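Local coordinates for protein NanS-p (Escherichia phage vB_EcoP_24B, PDB 6YP6) that is a conserved carbohydrate esterase of a Shiga toxin-encoding phage that probably removes acetyl groups from sialic acids, and whose domain here probably binds carbohydrate, at residues F117-Y130 with A136-F148. Numbering follows the deposited sequence. Where two conformers were deposited one is given.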
ATOM      1  N   PHE A 117      -1.004   5.749  -1.475  1.00  6.52           N
ATOM      2  CA  PHE A 117      -0.902   5.141  -2.787  1.00  6.65           C
ATOM      3  C   PHE A 117      -2.045   4.164  -2.988  1.00  7.01           C
ATOM      4  O   PHE A 117      -2.310   3.343  -2.108  1.00  8.31           O
ATOM      5  CB  PHE A 117       0.429   4.385  -2.915  1.00  7.17           C
ATOM      6  CG  PHE A 117       1.633   5.196  -2.507  1.00  7.48           C
ATOM      7  CD1 PHE A 117       1.810   6.479  -2.977  1.00  7.87           C
ATOM      8  CD2 PHE A 117       2.565   4.683  -1.627  1.00  7.88           C
ATOM      9  CE1 PHE A 117       2.922   7.239  -2.584  1.00  8.69           C
ATOM     10  CE2 PHE A 117       3.671   5.419  -1.246  1.00  8.16           C
ATOM     11  CZ  PHE A 117       3.847   6.693  -1.718  1.00  8.45           C
ATOM     12  N   TYR A 118      -2.733   4.245  -4.123  1.00  6.51           N
ATOM     13  CA  TYR A 118      -3.854   3.354  -4.362  1.00  6.66           C
ATOM     14  C   TYR A 118      -3.755   2.711  -5.732  1.00  6.47           C
ATOM     15  O   TYR A 118      -3.092   3.202  -6.651  1.00  7.11           O
ATOM     16  CB  TYR A 118      -5.206   4.053  -4.126  1.00  7.16           C
ATOM     17  CG  TYR A 118      -5.540   5.198  -5.054  1.00  7.37           C
ATOM     18  CD1 TYR A 118      -5.083   6.492  -4.803  1.00  7.75           C
ATOM     19  CD2 TYR A 118      -6.327   4.999  -6.170  1.00  7.25           C
ATOM     20  CE1 TYR A 118      -5.400   7.539  -5.654  1.00  7.96           C
ATOM     21  CE2 TYR A 118      -6.654   6.036  -7.022  1.00  7.82           C
ATOM     22  CZ  TYR A 118      -6.177   7.306  -6.761  1.00  8.06           C
ATOM     23  OH  TYR A 118      -6.449   8.374  -7.583  1.00  8.65           O
ATOM     24  N   ILE A 119      -4.445   1.587  -5.832  1.00  6.76           N
ATOM     25  CA  ILE A 119      -4.416   0.720  -6.996  1.00  6.44           C
ATOM     26  C   ILE A 119      -5.849   0.632  -7.520  1.00  6.75           C
ATOM     27  O   ILE A 119      -6.777   0.327  -6.761  1.00  6.85           O
ATOM     28  CB  ILE A 119      -3.853  -0.664  -6.626  1.00  6.99           C
ATOM     29  CG1 ILE A 119      -2.429  -0.561  -6.084  1.00  7.95           C
ATOM     30  CG2 ILE A 119      -3.937  -1.608  -7.822  1.00  8.15           C
ATOM     31  CD1 ILE A 119      -1.936  -1.836  -5.452  1.00  9.29           C
ATOM     32  N   GLN A 120      -6.023   0.928  -8.812  1.00  6.63           N
ATOM     33  CA  GLN A 120      -7.325   1.101  -9.436  1.00  6.99           C
ATOM     34  C   GLN A 120      -7.175   0.766 -10.910  1.00  7.10           C
ATOM     35  O   GLN A 120      -6.130   1.047 -11.496  1.00  7.59           O
ATOM     36  CB  GLN A 120      -7.749   2.573  -9.288  1.00  7.74           C
ATOM     37  CG  GLN A 120      -9.108   2.929  -9.859  1.00  8.18           C
ATOM     38  CD  GLN A 120      -9.332   4.417  -9.939  1.00  9.37           C
ATOM     39  OE1 GLN A 120      -8.372   5.192 -10.036  1.00 10.98           O
ATOM     40  NE2 GLN A 120     -10.597   4.835  -9.915  1.00  9.73           N
ATOM     41  N   THR A 121      -8.216   0.209 -11.525  1.00  6.99           N
ATOM     42  CA  THR A 121      -8.201   0.069 -12.973  1.00  7.67           C
ATOM     43  C   THR A 121      -8.855   1.278 -13.625  1.00  7.95           C
ATOM     44  O   THR A 121      -9.804   1.853 -13.093  1.00  8.94           O
ATOM     45  CB  THR A 121      -8.918  -1.196 -13.450  1.00  7.54           C
ATOM     46  OG1 THR A 121     -10.227  -1.295 -12.875  1.00  8.12           O
ATOM     47  CG2 THR A 121      -8.154  -2.433 -13.083  1.00  8.09           C
ATOM     48  N   ASP A 122      -8.335   1.660 -14.795  1.00  8.30           N
ATOM     49  CA  ASP A 122      -9.109   2.478 -15.730  1.00  8.97           C
ATOM     50  C   ASP A 122      -9.947   1.518 -16.574  1.00  9.14           C
ATOM     51  O   ASP A 122     -10.400   0.498 -16.046  1.00 10.59           O
ATOM     52  CB  ASP A 122      -8.226   3.497 -16.459  1.00  9.30           C
ATOM     53  CG  ASP A 122      -7.060   2.896 -17.207  1.00  9.34           C
ATOM     54  OD1 ASP A 122      -7.152   1.746 -17.662  1.00  9.54           O
ATOM     55  OD2 ASP A 122      -6.043   3.616 -17.372  1.00 10.12           O
ATOM     56  N   ALA A 123     -10.207   1.819 -17.849  1.00  9.04           N
ATOM     57  CA  ALA A 123     -10.963   0.881 -18.678  1.00  9.69           C
ATOM     58  C   ALA A 123     -10.092  -0.202 -19.294  1.00  8.96           C
ATOM     59  O   ALA A 123     -10.619  -1.074 -19.993  1.00  9.78           O
ATOM     60  CB  ALA A 123     -11.730   1.622 -19.772  1.00 11.14           C
ATOM     61  N   LYS A 124      -8.783  -0.192 -19.038  1.00  8.90           N
ATOM     62  CA  LYS A 124      -7.919  -1.210 -19.608  1.00 10.39           C
ATOM     63  C   LYS A 124      -6.784  -1.687 -18.712  1.00  9.06           C
ATOM     64  O   LYS A 124      -6.449  -2.870 -18.760  1.00 10.17           O
ATOM     65  CB  LYS A 124      -7.407  -0.799 -20.996  1.00 13.26           C
ATOM     66  CG  LYS A 124      -6.544   0.456 -21.034  1.00 15.42           C
ATOM     67  CD  LYS A 124      -6.295   0.883 -22.492  1.00 17.22           C
ATOM     68  CE  LYS A 124      -5.227   1.967 -22.594  1.00 18.99           C
ATOM     69  NZ  LYS A 124      -3.888   1.486 -22.161  1.00 20.44           N
ATOM     70  N   ASP A 125      -6.188  -0.803 -17.919  1.00  8.63           N
ATOM     71  CA  ASP A 125      -4.946  -1.088 -17.221  1.00  8.40           C
ATOM     72  C   ASP A 125      -5.137  -1.047 -15.707  1.00  7.54           C
ATOM     73  O   ASP A 125      -6.034  -0.386 -15.188  1.00  8.06           O
ATOM     74  CB  ASP A 125      -3.884  -0.035 -17.566  1.00  9.34           C
ATOM     75  CG  ASP A 125      -3.409  -0.100 -18.999  1.00 11.64           C
ATOM     76  OD1 ASP A 125      -3.521  -1.169 -19.615  1.00 11.99           O
ATOM     77  OD2 ASP A 125      -2.905   0.938 -19.485  1.00 14.34           O
ATOM     78  N   LEU A 126      -4.242  -1.729 -14.991  1.00  7.36           N
ATOM     79  CA  LEU A 126      -4.153  -1.620 -13.538  1.00  7.14           C
ATOM     80  C   LEU A 126      -3.119  -0.549 -13.205  1.00  7.20           C
ATOM     81  O   LEU A 126      -1.946  -0.678 -13.571  1.00  8.07           O
ATOM     82  CB  LEU A 126      -3.747  -2.955 -12.913  1.00  7.42           C
ATOM     83  CG  LEU A 126      -3.808  -2.990 -11.385  1.00  7.97           C
ATOM     84  CD1 LEU A 126      -5.239  -2.865 -10.897  1.00  8.44           C
ATOM     85  CD2 LEU A 126      -3.163  -4.246 -10.823  1.00  9.17           C
ATOM     86  N   ASN A 127      -3.542   0.507 -12.519  1.00  7.46           N
ATOM     87  CA  ASN A 127      -2.712   1.674 -12.265  1.00  7.49           C
ATOM     88  C   ASN A 127      -2.381   1.834 -10.786  1.00  7.20           C
ATOM     89  O   ASN A 127      -3.138   1.410  -9.907  1.00  7.63           O
ATOM     90  CB  ASN A 127      -3.448   2.918 -12.751  1.00  8.63           C
ATOM     91  CG  ASN A 127      -3.681   2.890 -14.232  1.00  9.61           C
ATOM     92  OD1 ASN A 127      -2.869   2.351 -14.991  1.00 10.33           O
ATOM     93  ND2 ASN A 127      -4.799   3.447 -14.657  1.00 10.44           N
ATOM     94  N   VAL A 128      -1.241   2.484 -10.550  1.00  7.40           N
ATOM     95  CA  VAL A 128      -0.795   2.904  -9.230  1.00  7.38           C
ATOM     96  C   VAL A 128      -0.861   4.425  -9.195  1.00  6.77           C
ATOM     97  O   VAL A 128      -0.251   5.087 -10.040  1.00  7.59           O
ATOM     98  CB  VAL A 128       0.640   2.445  -8.944  1.00 10.12           C
ATOM     99  CG1 VAL A 128       1.031   2.841  -7.534  1.00 10.64           C
ATOM    100  CG2 VAL A 128       0.830   0.961  -9.164  1.00 11.58           C
ATOM    101  N   MET A 129      -1.582   4.979  -8.215  1.00  6.97           N
ATOM    102  CA  MET A 129      -1.881   6.393  -8.127  1.00  7.45           C
ATOM    103  C   MET A 129      -1.432   6.941  -6.778  1.00  6.90           C
ATOM    104  O   MET A 129      -1.398   6.223  -5.783  1.00  7.26           O
ATOM    105  CB  MET A 129      -3.406   6.602  -8.228  1.00  7.78           C
ATOM    106  CG  MET A 129      -4.046   6.011  -9.463  1.00  8.61           C
ATOM    107  SD  MET A 129      -3.542   6.761 -11.025  1.00 10.59           S
ATOM    108  CE  MET A 129      -4.156   8.419 -10.833  1.00 11.85           C
ATOM    109  N   TYR A 130      -1.119   8.235  -6.758  1.00  6.93           N
ATOM    110  CA  TYR A 130      -0.746   8.960  -5.546  1.00  7.02           C
ATOM    111  C   TYR A 130      -1.865   9.923  -5.201  1.00  7.25           C
ATOM    112  O   TYR A 130      -2.158  10.843  -5.973  1.00  8.19           O
ATOM    113  CB  TYR A 130       0.569   9.704  -5.786  1.00  7.55           C
ATOM    114  CG  TYR A 130       1.188  10.423  -4.607  1.00  7.37           C
ATOM    115  CD1 TYR A 130       0.875  10.118  -3.295  1.00  7.31           C
ATOM    116  CD2 TYR A 130       2.138  11.407  -4.827  1.00  7.57           C
ATOM    117  CE1 TYR A 130       1.484  10.786  -2.229  1.00  7.62           C
ATOM    118  CE2 TYR A 130       2.738  12.082  -3.783  1.00  7.68           C
ATOM    119  CZ  TYR A 130       2.418  11.768  -2.483  1.00  7.74           C
ATOM    120  OH  TYR A 130       3.018  12.462  -1.454  1.00  8.55           O
ATOM    121  N   ALA A 136      -9.504  13.845  -7.374  1.00  9.45           N
ATOM    122  CA  ALA A 136      -8.734  12.715  -7.871  1.00  9.93           C
ATOM    123  C   ALA A 136      -8.322  12.877  -9.323  1.00 10.33           C
ATOM    124  O   ALA A 136      -7.342  12.253  -9.745  1.00 10.56           O
ATOM    125  CB  ALA A 136      -9.518  11.412  -7.706  1.00 10.74           C
ATOM    126  N   THR A 137      -9.037  13.705 -10.082  1.00 11.13           N
ATOM    127  CA  THR A 137      -8.634  14.002 -11.450  1.00 12.59           C
ATOM    128  C   THR A 137      -7.244  14.625 -11.515  1.00 12.47           C
ATOM    129  O   THR A 137      -6.615  14.608 -12.580  1.00 14.39           O
ATOM    130  CB  THR A 137      -9.673  14.921 -12.108  1.00 15.28           C
ATOM    131  OG1 THR A 137      -9.854  16.102 -11.321  1.00 16.88           O
ATOM    132  CG2 THR A 137     -11.009  14.207 -12.228  1.00 16.66           C
ATOM    133  N   ASN A 138      -6.733  15.145 -10.399  1.00 11.13           N
ATOM    134  CA  ASN A 138      -5.386  15.703 -10.341  1.00 11.01           C
ATOM    135  C   ASN A 138      -4.389  14.847  -9.567  1.00 10.34           C
ATOM    136  O   ASN A 138      -3.229  15.252  -9.426  1.00 10.95           O
ATOM    137  CB  ASN A 138      -5.434  17.102  -9.727  1.00 12.22           C
ATOM    138  CG  ASN A 138      -6.172  18.083 -10.599  1.00 14.01           C
ATOM    139  OD1 ASN A 138      -6.107  18.019 -11.827  1.00 15.03           O
ATOM    140  ND2 ASN A 138      -6.892  18.990  -9.972  1.00 14.61           N
ATOM    141  N   ASN A 139      -4.797  13.685  -9.064  1.00  9.37           N
ATOM    142  CA  ASN A 139      -3.841  12.795  -8.420  1.00  9.34           C
ATOM    143  C   ASN A 139      -2.804  12.330  -9.440  1.00  9.74           C
ATOM    144  O   ASN A 139      -3.095  12.179 -10.631  1.00 11.52           O
ATOM    145  CB  ASN A 139      -4.563  11.574  -7.853  1.00  8.65           C
ATOM    146  CG  ASN A 139      -5.277  11.862  -6.550  1.00  8.22           C
ATOM    147  OD1 ASN A 139      -5.017  12.860  -5.883  1.00  9.12           O
ATOM    148  ND2 ASN A 139      -6.199  10.979  -6.190  1.00  8.83           N
ATOM    149  N   LEU A 140      -1.579  12.112  -8.968  0.50 10.05           N
ATOM    150  CA  LEU A 140      -0.509  11.689  -9.858  0.50 10.85           C
ATOM    151  C   LEU A 140      -0.661  10.210 -10.184  0.50 10.03           C
ATOM    152  O   LEU A 140      -0.904   9.388  -9.293  0.50 10.30           O
ATOM    153  CB  LEU A 140       0.858  11.921  -9.222  0.50 12.69           C
ATOM    154  CG  LEU A 140       1.302  13.363  -8.996  0.50 14.07           C
ATOM    155  CD1 LEU A 140       2.743  13.368  -8.511  0.50 14.78           C
ATOM    156  CD2 LEU A 140       1.148  14.194 -10.250  0.50 14.55           C
ATOM    157  N   LYS A 141      -0.498   9.875 -11.460  1.00  9.44           N
ATOM    158  CA  LYS A 141      -0.369   8.482 -11.867  1.00  9.18           C
ATOM    159  C   LYS A 141       1.110   8.112 -11.737  1.00  8.63           C
ATOM    160  O   LYS A 141       1.970   8.695 -12.407  1.00 10.47           O
ATOM    161  CB  LYS A 141      -0.878   8.244 -13.282  1.00 10.96           C
ATOM    162  CG  LYS A 141      -0.730   6.782 -13.703  1.00 13.03           C
ATOM    163  CD  LYS A 141      -1.105   6.518 -15.148  1.00 16.07           C
ATOM    164  CE  LYS A 141      -2.592   6.420 -15.354  1.00 18.03           C
ATOM    165  NZ  LYS A 141      -2.899   6.198 -16.800  1.00 18.90           N
ATOM    166  N   LEU A 142       1.406   7.182 -10.845  1.00  7.75           N
ATOM    167  CA  LEU A 142       2.782   6.795 -10.584  1.00  7.96           C
ATOM    168  C   LEU A 142       3.294   5.759 -11.567  1.00  8.60           C
ATOM    169  O   LEU A 142       4.509   5.657 -11.751  1.00  9.49           O
ATOM    170  CB  LEU A 142       2.910   6.260  -9.165  1.00  7.87           C
ATOM    171  CG  LEU A 142       2.572   7.261  -8.061  1.00  8.11           C
ATOM    172  CD1 LEU A 142       2.786   6.617  -6.703  1.00  9.08           C
ATOM    173  CD2 LEU A 142       3.369   8.557  -8.209  1.00  8.67           C
ATOM    174  N   GLY A 143       2.413   4.981 -12.170  1.00  8.95           N
ATOM    175  CA  GLY A 143       2.799   3.955 -13.116  1.00  9.05           C
ATOM    176  C   GLY A 143       1.646   2.996 -13.315  1.00  8.68           C
ATOM    177  O   GLY A 143       0.557   3.179 -12.780  1.00  8.59           O
ATOM    178  N   THR A 144       1.918   1.969 -14.109  1.00  8.67           N
ATOM    179  CA  THR A 144       0.918   0.965 -14.417  1.00  9.08           C
ATOM    180  C   THR A 144       1.571  -0.402 -14.436  1.00  8.86           C
ATOM    181  O   THR A 144       2.737  -0.542 -14.803  1.00  9.72           O
ATOM    182  CB  THR A 144       0.234   1.262 -15.763  1.00  9.97           C
ATOM    183  OG1 THR A 144      -0.777   0.289 -16.003  1.00 10.16           O
ATOM    184  CG2 THR A 144       1.201   1.224 -16.943  1.00 11.49           C
ATOM    185  N   PHE A 145       0.790  -1.417 -14.078  1.00  9.05           N
ATOM    186  CA  PHE A 145       1.169  -2.808 -14.266  1.00  9.85           C
ATOM    187  C   PHE A 145       0.848  -3.296 -15.666  1.00 11.73           C
ATOM    188  O   PHE A 145       1.123  -4.455 -15.979  1.00 14.98           O
ATOM    189  CB  PHE A 145       0.443  -3.704 -13.255  1.00  9.91           C
ATOM    190  CG  PHE A 145       0.704  -3.339 -11.815  1.00 10.41           C
ATOM    191  CD1 PHE A 145      -0.127  -2.452 -11.162  1.00 10.34           C
ATOM    192  CD2 PHE A 145       1.761  -3.890 -11.103  1.00 11.50           C
ATOM    193  CE1 PHE A 145       0.080  -2.102  -9.849  1.00 11.74           C
ATOM    194  CE2 PHE A 145       1.974  -3.530  -9.767  1.00 12.01           C
ATOM    195  CZ  PHE A 145       1.133  -2.631  -9.158  1.00 12.07           C
ATOM    196  N   GLY A 146       0.284  -2.440 -16.509  1.00 10.74           N
ATOM    197  CA  GLY A 146      -0.133  -2.837 -17.830  1.00 10.57           C
ATOM    198  C   GLY A 146      -1.575  -3.310 -17.848  1.00  9.63           C
ATOM    199  O   GLY A 146      -2.361  -3.063 -16.922  1.00  9.03           O
ATOM    200  N   ALA A 147      -1.926  -3.995 -18.936  1.00  9.61           N
ATOM    201  CA  ALA A 147      -3.288  -4.477 -19.103  1.00  9.76           C
ATOM    202  C   ALA A 147      -3.695  -5.282 -17.878  1.00  8.93           C
ATOM    203  O   ALA A 147      -2.945  -6.125 -17.388  1.00  9.67           O
ATOM    204  CB  ALA A 147      -3.372  -5.340 -20.356  1.00 11.10           C
ATOM    205  N   PHE A 148      -4.906  -5.031 -17.397  1.00  8.96           N
ATOM    206  CA  PHE A 148      -5.384  -5.710 -16.206  1.00  9.08           C
ATOM    207  C   PHE A 148      -5.395  -7.219 -16.399  1.00  8.89           C
ATOM    208  O   PHE A 148      -5.772  -7.729 -17.457  1.00  9.49           O
ATOM    209  CB  PHE A 148      -6.799  -5.244 -15.884  1.00  9.05           C
ATOM    210  CG  PHE A 148      -7.415  -5.960 -14.726  1.00  9.25           C
ATOM    211  CD1 PHE A 148      -7.042  -5.654 -13.434  1.00  9.06           C
ATOM    212  CD2 PHE A 148      -8.347  -6.959 -14.930  1.00  9.91           C
ATOM    213  CE1 PHE A 148      -7.606  -6.312 -12.365  1.00  9.70           C
ATOM    214  CE2 PHE A 148      -8.918  -7.616 -13.863  1.00 10.37           C
ATOM    215  CZ  PHE A 148      -8.550  -7.295 -12.569  1.00 10.13           C
TER
HETATM  216  O   HOH W   1      -5.706   6.222 -16.805  1.00 20.99           O
HETATM  217  O   HOH W   2      -2.233   3.222 -17.493  1.00 20.76           O
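Phe145 brings CD1 and CE1 of its ring against Leu126 and Val128, which leave the same face of strand 125-130. Its CD1 lies 3.5 Å from Leu126 CD2, while CE1 reaches Val128 CG2, at 3.2 Å a tight contact. With CG anti to the backbone N (chi1 -172°), Leu126 spreads its methyls between two rings, CD1 approaching the edge of Phe148 and CD2 Phe145. Thr121 CG2 presses on the Phe148 ring, 3.4 Å from CD1. The Leu142 fork straddles Tyr130 CB, and its CD1 meets Phe117 obliquely. Phe77, Leu155 and Phe157 of the opposing sheet pack on this apolar face.

Leu142 can join it because the register slips here: Leu142 and Gly143 both face Val128, whose O takes a 2.8 Å bond from Leu142 N and a weak one from Gly143 N.

The opposite face is mixed, with polar groups around Asp122, Asn127, Lys141 and Thr144. Met129 bends at chi2 to set SD 3.7 Å from Lys141 CA, and at chi3 to carry CE toward Leu140 O; its CB covers one face of the Tyr118 ring. Tyr118 OH receives a nearly straight bond from Asn139 ND2 (3.0 Å), the ring and amide planes 67° apart. Lys141 NZ stops 4.1 Å from Asp122 OD2, and a water bridges the two. In the turn joining 117-121 to 125-130, Asp122 OD1 accepts Lys124 N (an Asx turn) and Asp125 N from opposite faces of its plane. Strands 117-121, 125-130 and 140-147 form an antiparallel meander with a classic bulge, 140-147 lying outermost in one sheet of a sandwich-like beta fold.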